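Local coordinates for translation initiation factor eif-2b-like protein (Chaetomium thermophilum, PDB 4ZEO), which probably acts in translation initiation as the delta subunit of eIF2B, the GDP-GTP exchange factor for eIF2, at residues Leu314-Pro317 and Tyr318-Glu321. Sequence-based numbering, arbitrary orientation.
Sequences LDDP and YVGE
Gly320 N returns to Asp316 O at 2.9 Å, meeting it almost head-on (C=O...N 170°), so that Asp316 to Gly320 forms an alpha-turn, with Val319 N a weak second donor to the same carbonyl. Pro317, Tyr318 and Val319 make the helix-like bend, and Gly320, with its positive phi, lets the chain leave it. The side chain of Asp316 adds a second link, to the backbone of Tyr318. With CG anti to the backbone N (chi1 -177°), Asp316 OD1 accepts a hydrogen bond from Tyr318 N at 2.9 Å on its anti side, 29° off the carboxylate plane; this is an Asx turn. Asp316 OD1 also lies at the edge of the Tyr318 ring, 3.4 Å from its CD2, while Pro317 CG packs 3.7 Å from that CD2. OD2 turns instead to Val319, approaching its CG2 methyl. An alanine in place of Asp316 would probably leave Tyr318 N without its side-chain acceptor and the bend less firmly fixed. Asp315 secures the other end of the loop: a water donates to Asp315 OD2 (2.8 Å) and accepts a hydrogen bond from Glu321 N (3.0 Å); OD2 also bonds weakly to Gly322 N, while OD1 is hydrogen-bonded to Tyr338 OH. The whole is a surface strand-to-helix connection of a Rossmann-like domain, carrying the chain from parallel strand 310-314 into helix 321-331, with Asp316 resting on Tyr289 of the adjacent strand 285-289.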
loop_
_atom_site.group_PDB
_atom_site.type_symbol
_atom_site.label_atom_id
_atom_site.label_comp_id
_atom_site.label_asym_id
_atom_site.label_seq_id
_atom_site.Cartn_x
_atom_site.Cartn_y
_atom_site.Cartn_z
ATOM N N LEU A 314 -4.748 5.458 18.455
ATOM C CA LEU A 314 -3.587 6.153 18.972
ATOM C C LEU A 314 -3.040 7.017 17.842
ATOM O O LEU A 314 -3.301 6.716 16.671
ATOM C CB LEU A 314 -2.546 5.146 19.461
ATOM C CG LEU A 314 -2.943 4.152 20.567
ATOM C CD1 LEU A 314 -1.907 3.047 20.700
ATOM C CD2 LEU A 314 -3.090 4.847 21.886
ATOM N N ASP A 315 -2.326 8.103 18.149
ATOM C CA ASP A 315 -1.864 8.954 17.060
ATOM C C ASP A 315 -0.466 9.502 17.245
ATOM O O ASP A 315 0.142 9.367 18.309
ATOM C CB ASP A 315 -2.816 10.134 16.851
ATOM C CG ASP A 315 -3.126 10.388 15.366
ATOM O OD1 ASP A 315 -4.077 11.147 15.102
ATOM O OD2 ASP A 315 -2.416 9.855 14.472
ATOM N N ASP A 316 0.045 10.086 16.165
ATOM C CA ASP A 316 1.256 10.890 16.172
ATOM C C ASP A 316 0.780 12.332 16.356
ATOM O O ASP A 316 0.015 12.828 15.532
ATOM C CB ASP A 316 2.025 10.702 14.856
ATOM C CG ASP A 316 3.351 11.460 14.805
ATOM O OD1 ASP A 316 3.502 12.530 15.429
ATOM O OD2 ASP A 316 4.246 10.993 14.083
ATOM N N PRO A 317 1.256 13.021 17.409
ATOM C CA PRO A 317 0.816 14.377 17.747
ATOM C C PRO A 317 1.105 15.376 16.630
ATOM O O PRO A 317 0.460 16.418 16.556
ATOM C CB PRO A 317 1.614 14.695 19.017
ATOM C CG PRO A 317 2.831 13.852 18.897
ATOM C CD PRO A 317 2.296 12.562 18.346
ATOM N N TYR A 318 2.175 15.125 15.884
ATOM C CA TYR A 318 2.567 15.944 14.736
ATOM C C TYR A 318 1.768 15.741 13.447
ATOM O O TYR A 318 1.669 16.655 12.644
ATOM C CB TYR A 318 4.062 15.790 14.498
ATOM C CG TYR A 318 4.812 16.153 15.757
ATOM C CD1 TYR A 318 4.929 17.478 16.144
ATOM C CD2 TYR A 318 5.391 15.176 16.569
ATOM C CE1 TYR A 318 5.599 17.831 17.296
ATOM C CE2 TYR A 318 6.069 15.515 17.722
ATOM C CZ TYR A 318 6.169 16.847 18.077
ATOM O OH TYR A 318 6.836 17.209 19.219
ATOM N N VAL A 319 1.338 14.532 13.161
ATOM C CA VAL A 319 0.482 14.303 12.007
ATOM C C VAL A 319 -1.032 14.459 12.262
ATOM O O VAL A 319 -1.711 15.216 11.569
ATOM C CB VAL A 319 0.783 12.922 11.421
ATOM C CG1 VAL A 319 -0.057 12.685 10.163
ATOM C CG2 VAL A 319 2.299 12.816 11.165
ATOM N N GLY A 320 -1.540 13.744 13.262
ATOM C CA GLY A 320 -2.942 13.801 13.645
ATOM C C GLY A 320 -4.015 13.146 12.786
ATOM O O GLY A 320 -5.193 13.353 13.032
ATOM N N GLU A 321 -3.634 12.329 11.813
ATOM C CA GLU A 321 -4.608 11.697 10.916
ATOM C C GLU A 321 -5.605 10.776 11.635
ATOM O O GLU A 321 -6.694 10.516 11.127
ATOM C CB GLU A 321 -3.916 10.895 9.829
ATOM C CG GLU A 321 -3.620 11.645 8.572
ATOM C CD GLU A 321 -3.066 10.718 7.504
ATOM O OE1 GLU A 321 -1.888 10.310 7.599
ATOM O OE2 GLU A 321 -3.836 10.362 6.582
HETATM O O HOH W 1 -1.261 10.430 12.040
#